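PDB 7DVE: 6'''-hydroxyparomomycin C oxidase from Microbacterium trichothecenolyticum, which oxidises the C3 hydroxyl of the sugar in C-glycosides such as isoorientin and mangiferin, using FAD and oxygen and releasing hydrogen peroxide. Local coordinates for residues Ile301-Arg306 against Glu418-Gly423; Ala22-Ile27 against Ala495-Gly500. All coordinates share one frame; numbering follows the deposited sequence.

Contact 1: residues Ile301-Arg306 against Glu418-Gly423; sequences IVFAVR and EIVRLG
Phe303 brings the CD2-CE2 side of its ring against the backbone of helix segment 418-423, with Val420 CG2 over one face, toward the rim, and Gly423 CA at the edge. The methyl touches at the far end of the ring, Phe303 CZ to Val420 CG2 being 4.1 Å. With CG swung opposite the backbone N (chi1 -156°), Phe303 CE2 comes to 3.8 Å from Val420 CA. Gly423, having no side chain, lets both the ring edge and the next inward residue approach, and Val305 CG1 rests 3.8 Å from Gly423 CA. Ile419 fills the other end with two branches. Its extended CG1 arm puts CD1 3.8 Å from Phe303 CB, while its CG2 meets Ile301 CG2 at 3.9 Å. No hydrogen bond crosses. The side chains that meet are apolar, as suits alternate strand residues turned to a helix, and several rest on carbonyl oxygens, most closely Ile419 CD1 on Ile301 O at 3.3 Å.

Segment 301-306 runs nearly parallel to segment 418-423, at 21°. Strand 300-307 is hydrogen-bonded between strands 366-373 and 427-436, whose Leu369 and Pro434 also pack on Ile419, so helix 406-424 covers one face of this antiparallel sheet.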
loop_
_atom_site.group_PDB
_atom_site.type_symbol
_atom_site.label_atom_id
_atom_site.label_comp_id
_atom_site.label_asym_id
_atom_site.label_seq_id
_atom_site.Cartn_x
_atom_site.Cartn_y
_atom_site.Cartn_z
ATOM N N ILE A 301 -12.581 5.628 9.887
ATOM C CA ILE A 301 -13.882 6.236 10.150
ATOM C C ILE A 301 -14.236 7.056 8.919
ATOM O O ILE A 301 -13.407 7.829 8.434
ATOM C CB ILE A 301 -13.866 7.125 11.412
ATOM C CG1 ILE A 301 -13.512 6.314 12.670
ATOM C CG2 ILE A 301 -15.236 7.788 11.610
ATOM C CD1 ILE A 301 -12.047 6.342 13.090
ATOM N N VAL A 302 -15.449 6.881 8.403
ATOM C CA VAL A 302 -15.852 7.502 7.146
ATOM C C VAL A 302 -17.120 8.315 7.365
ATOM O O VAL A 302 -17.916 8.068 8.277
ATOM C CB VAL A 302 -16.088 6.467 6.020
ATOM C CG1 VAL A 302 -14.798 5.722 5.679
ATOM C CG2 VAL A 302 -17.223 5.500 6.407
ATOM N N PHE A 303 -17.323 9.263 6.471
ATOM C CA PHE A 303 -18.400 10.230 6.597
ATOM C C PHE A 303 -18.644 10.778 5.200
ATOM O O PHE A 303 -17.734 10.796 4.384
ATOM C CB PHE A 303 -17.974 11.343 7.561
ATOM C CG PHE A 303 -19.101 12.068 8.209
ATOM C CD1 PHE A 303 -20.229 11.396 8.634
ATOM C CD2 PHE A 303 -19.012 13.442 8.424
ATOM C CE1 PHE A 303 -21.278 12.081 9.295
ATOM C CE2 PHE A 303 -20.046 14.143 9.050
ATOM C CZ PHE A 303 -21.188 13.449 9.491
ATOM N N ALA A 304 -19.845 11.241 4.924
ATOM C CA ALA A 304 -20.150 11.800 3.616
ATOM C C ALA A 304 -20.942 13.078 3.809
ATOM O O ALA A 304 -21.831 13.125 4.666
ATOM C CB ALA A 304 -20.958 10.805 2.756
ATOM N N VAL A 305 -20.623 14.122 3.029
ATOM C CA VAL A 305 -21.340 15.392 3.157
ATOM C C VAL A 305 -21.668 15.974 1.783
ATOM O O VAL A 305 -20.958 15.764 0.796
ATOM C CB VAL A 305 -20.581 16.440 4.014
ATOM C CG1 VAL A 305 -20.151 15.848 5.355
ATOM C CG2 VAL A 305 -19.390 16.996 3.264
ATOM N N ARG A 306 -22.789 16.687 1.727
ATOM C CA ARG A 306 -23.180 17.467 0.568
ATOM C C ARG A 306 -22.654 18.888 0.723
ATOM O O ARG A 306 -23.071 19.616 1.633
ATOM C CB ARG A 306 -24.697 17.476 0.411
ATOM C CG ARG A 306 -25.177 18.342 -0.741
ATOM C CD ARG A 306 -26.703 18.410 -0.778
ATOM N NE ARG A 306 -27.183 17.414 -1.726
ATOM C CZ ARG A 306 -27.644 16.219 -1.385
ATOM N NH1 ARG A 306 -27.830 15.889 -0.113
ATOM N NH2 ARG A 306 -27.911 15.332 -2.341
ATOM N N GLU A 418 -13.973 14.256 15.592
ATOM C CA GLU A 418 -13.271 15.158 14.672
ATOM C C GLU A 418 -13.785 15.034 13.242
ATOM O O GLU A 418 -13.820 16.035 12.510
ATOM C CB GLU A 418 -11.754 14.937 14.703
ATOM C CG GLU A 418 -10.966 15.814 13.659
ATOM C CD GLU A 418 -10.965 17.324 13.972
ATOM O OE1 GLU A 418 -11.632 17.743 14.942
ATOM O OE2 GLU A 418 -10.292 18.104 13.241
ATOM N N ILE A 419 -14.174 13.840 12.801
ATOM C CA ILE A 419 -14.605 13.753 11.414
ATOM C C ILE A 419 -15.939 14.455 11.240
ATOM O O ILE A 419 -16.183 15.084 10.204
ATOM C CB ILE A 419 -14.665 12.301 10.909
ATOM C CG1 ILE A 419 -14.754 12.319 9.377
ATOM C CG2 ILE A 419 -15.834 11.590 11.498
ATOM C CD1 ILE A 419 -14.421 10.980 8.725
ATOM N N VAL A 420 -16.805 14.405 12.258
ATOM C CA VAL A 420 -18.040 15.183 12.157
ATOM C C VAL A 420 -17.732 16.681 12.133
ATOM O O VAL A 420 -18.311 17.436 11.334
ATOM C CB VAL A 420 -19.005 14.807 13.296
ATOM C CG1 VAL A 420 -20.257 15.665 13.237
ATOM C CG2 VAL A 420 -19.359 13.349 13.173
ATOM N N ARG A 421 -16.787 17.135 12.972
ATOM C CA ARG A 421 -16.451 18.560 12.961
ATOM C C ARG A 421 -15.892 19.000 11.604
ATOM O O ARG A 421 -16.215 20.088 11.105
ATOM C CB ARG A 421 -15.461 18.877 14.083
ATOM C CG ARG A 421 -15.090 20.351 14.179
ATOM C CD ARG A 421 -13.925 20.605 15.160
ATOM N NE ARG A 421 -12.639 20.558 14.473
ATOM C CZ ARG A 421 -12.167 21.543 13.715
ATOM N NH1 ARG A 421 -12.836 22.673 13.559
ATOM N NH2 ARG A 421 -11.000 21.389 13.095
ATOM N N LEU A 422 -15.049 18.174 10.986
ATOM C CA LEU A 422 -14.503 18.557 9.687
ATOM C C LEU A 422 -15.574 18.519 8.597
ATOM O O LEU A 422 -15.570 19.365 7.693
ATOM C CB LEU A 422 -13.335 17.651 9.302
ATOM C CG LEU A 422 -12.031 17.605 10.098
ATOM C CD1 LEU A 422 -11.194 16.414 9.632
ATOM C CD2 LEU A 422 -11.228 18.890 9.999
ATOM N N GLY A 423 -16.494 17.545 8.647
ATOM C CA GLY A 423 -17.501 17.459 7.597
ATOM C C GLY A 423 -18.543 18.567 7.670
ATOM O O GLY A 423 -19.002 19.068 6.640
#

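Contact 2: residues Ala22-Ile27 against Ala495-Gly500; sequences ATYARI and ALAVRG
The Tyr24 ring carries the carbonyl oxygen of Ala497 over one face, 3.7 Å above the plane and displaced toward the rim, while Gly500 C approaches the ring obliquely. At the side of the ring nearer Ala497, Tyr24 CE1 lies 3.6 Å from the CB of that alanine. The ring thus spans almost a full helical turn, from Ala497 to Gly500. Its hydroxyl end comes down on the glycine, with Tyr24 OH 3.5 Å from Gly500 CA; the oxygen can come this close because glycine presents only its CA on the side turned to helix 19-31. The hydroxyl is buried here, and no hydrogen-bond partner for it appears in the model.

Ala497 also receives Thr23, whose CG2 is 3.5 Å from Ala497 CB; this is where the two backbones come nearest. The threonine divides its branches between two tasks. A chi1 of -70° sets OG1 beside the backbone N and turns CG2 anti to that N. CG2 faces the neighbouring helix and also meets Val498 CG2 at 3.8 Å, whereas OG1 turns back to hydrogen-bond the carbonyl oxygen of Pro19 in its own helix. A beta-branched residue therefore offers a methyl to the interface without burying an unpaired hydroxyl. One turn on, Ile27 CD1 reaches Val498 CG1 at 4.3 Å, a looser apolar touch. With alanine and glycine at the interface, the axes of the two short segments can approach to 8.6 Å, crossing at -42°.

Helix 19-31 follows strand 12-15, the central strand of the parallel Rossmann-type sheet, and its start is consistent with a dinucleotide-binding GxGxxG turn; the Thr23 side chain lies about 8 Å from the FAD. Helix 490-510 begins at the FAD-binding Thr490. Leu160 of helix 149-161 and Val218 of helix 215-224 also pack on Thr23, while Tyr24 continues onto Ala501 and Ile504.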
loop_
_atom_site.group_PDB
_atom_site.type_symbol
_atom_site.label_atom_id
_atom_site.label_comp_id
_atom_site.label_asym_id
_atom_site.label_seq_id
_atom_site.Cartn_x
_atom_site.Cartn_y
_atom_site.Cartn_z
ATOM N N ALA A 22 8.620 -3.350 -7.179
ATOM C CA ALA A 22 8.955 -2.474 -8.297
ATOM C C ALA A 22 10.020 -1.459 -7.905
ATOM O O ALA A 22 10.875 -1.115 -8.723
ATOM C CB ALA A 22 7.711 -1.756 -8.831
ATOM N N THR A 23 9.984 -0.954 -6.665
ATOM C CA THR A 23 11.002 0.010 -6.270
ATOM C C THR A 23 12.381 -0.625 -6.339
ATOM O O THR A 23 13.332 -0.026 -6.862
ATOM C CB THR A 23 10.732 0.547 -4.865
ATOM O OG1 THR A 23 9.573 1.379 -4.896
ATOM C CG2 THR A 23 11.922 1.385 -4.381
ATOM N N TYR A 24 12.505 -1.849 -5.811
ATOM C CA TYR A 24 13.793 -2.533 -5.920
ATOM C C TYR A 24 14.216 -2.679 -7.379
ATOM O O TYR A 24 15.372 -2.408 -7.738
ATOM C CB TYR A 24 13.740 -3.895 -5.236
ATOM C CG TYR A 24 14.002 -3.821 -3.755
ATOM C CD1 TYR A 24 12.984 -3.474 -2.869
ATOM C CD2 TYR A 24 15.258 -4.083 -3.241
ATOM C CE1 TYR A 24 13.214 -3.405 -1.507
ATOM C CE2 TYR A 24 15.500 -4.021 -1.873
ATOM C CZ TYR A 24 14.476 -3.674 -1.021
ATOM O OH TYR A 24 14.703 -3.612 0.321
ATOM N N ALA A 25 13.283 -3.096 -8.241
ATOM C CA ALA A 25 13.617 -3.271 -9.656
ATOM C C ALA A 25 14.104 -1.968 -10.279
ATOM O O ALA A 25 15.130 -1.941 -10.972
ATOM C CB ALA A 25 12.414 -3.808 -10.433
ATOM N N ARG A 26 13.397 -0.867 -10.027
ATOM C CA ARG A 26 13.774 0.385 -10.677
ATOM C C ARG A 26 15.092 0.928 -10.135
ATOM O O ARG A 26 15.933 1.421 -10.907
ATOM C CB ARG A 26 12.675 1.429 -10.532
ATOM C CG ARG A 26 12.766 2.506 -11.640
ATOM C CD ARG A 26 13.104 3.852 -11.049
ATOM N NE ARG A 26 13.025 4.965 -11.983
ATOM C CZ ARG A 26 11.900 5.577 -12.321
ATOM N NH1 ARG A 26 10.720 5.073 -12.013
ATOM N NH2 ARG A 26 11.960 6.715 -13.000
ATOM N N ILE A 27 15.304 0.851 -8.817
ATOM C CA ILE A 27 16.542 1.404 -8.285
ATOM C C ILE A 27 17.726 0.577 -8.728
ATOM O O ILE A 27 18.813 1.118 -8.950
ATOM C CB ILE A 27 16.506 1.538 -6.756
ATOM C CG1 ILE A 27 15.362 2.455 -6.342
ATOM C CG2 ILE A 27 17.856 2.089 -6.246
ATOM C CD1 ILE A 27 15.710 3.930 -6.559
ATOM N N ALA A 495 9.893 4.367 0.178
ATOM C CA ALA A 495 11.119 5.035 0.636
ATOM C C ALA A 495 12.095 4.060 1.304
ATOM O O ALA A 495 13.319 4.076 1.038
ATOM C CB ALA A 495 10.753 6.164 1.601
ATOM N N LEU A 496 11.573 3.199 2.196
ATOM C CA LEU A 496 12.448 2.209 2.824
ATOM C C LEU A 496 12.977 1.229 1.783
ATOM O O LEU A 496 14.156 0.842 1.825
ATOM C CB LEU A 496 11.724 1.487 3.954
ATOM C CG LEU A 496 11.041 2.425 4.951
ATOM C CD1 LEU A 496 10.184 1.640 5.926
ATOM C CD2 LEU A 496 12.093 3.233 5.688
ATOM N N ALA A 497 12.147 0.892 0.785
ATOM C CA ALA A 497 12.619 0.070 -0.329
ATOM C C ALA A 497 13.764 0.753 -1.075
ATOM O O ALA A 497 14.698 0.085 -1.539
ATOM C CB ALA A 497 11.461 -0.239 -1.282
ATOM N N VAL A 498 13.699 2.083 -1.208
ATOM C CA VAL A 498 14.768 2.832 -1.863
ATOM C C VAL A 498 16.085 2.621 -1.131
ATOM O O VAL A 498 17.133 2.357 -1.747
ATOM C CB VAL A 498 14.422 4.331 -1.931
ATOM C CG1 VAL A 498 15.598 5.093 -2.459
ATOM C CG2 VAL A 498 13.150 4.573 -2.763
ATOM N N ARG A 499 16.058 2.758 0.197
ATOM C CA ARG A 499 17.294 2.508 0.950
ATOM C C ARG A 499 17.776 1.069 0.757
ATOM O O ARG A 499 18.966 0.821 0.524
ATOM C CB ARG A 499 17.122 2.808 2.439
ATOM C CG ARG A 499 18.485 2.847 3.127
ATOM C CD ARG A 499 18.442 2.990 4.625
ATOM N NE ARG A 499 19.633 2.363 5.172
ATOM C CZ ARG A 499 20.238 2.731 6.292
ATOM N NH1 ARG A 499 19.772 3.718 7.037
ATOM N NH2 ARG A 499 21.343 2.097 6.668
ATOM N N GLY A 500 16.861 0.107 0.825
ATOM C CA GLY A 500 17.274 -1.288 0.685
ATOM C C GLY A 500 17.896 -1.591 -0.670
ATOM O O GLY A 500 18.930 -2.260 -0.758
#

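Contacts 1 and 2 lie on opposite sides of the chain's centre, their own centres about 36 Å apart and nearest atoms about 23 Å apart. They share no helix or strand. Along the chain, helix 19-31 comes first, then strand 300-307 and helix 406-424, and finally helix 490-510, so contact 2 joins regions near the two ends and contact 1 elements between them. Contact 2 belongs to the FAD-binding half with its parallel sheet; contact 1 belongs to the antiparallel sheet, probably the substrate-side domain of GMC oxidoreductases. On the strand face turned away from helix 406-424, the Val302 side chain is about 11 Å from that of His444, the inferred proton acceptor, so that face probably looks toward the active site.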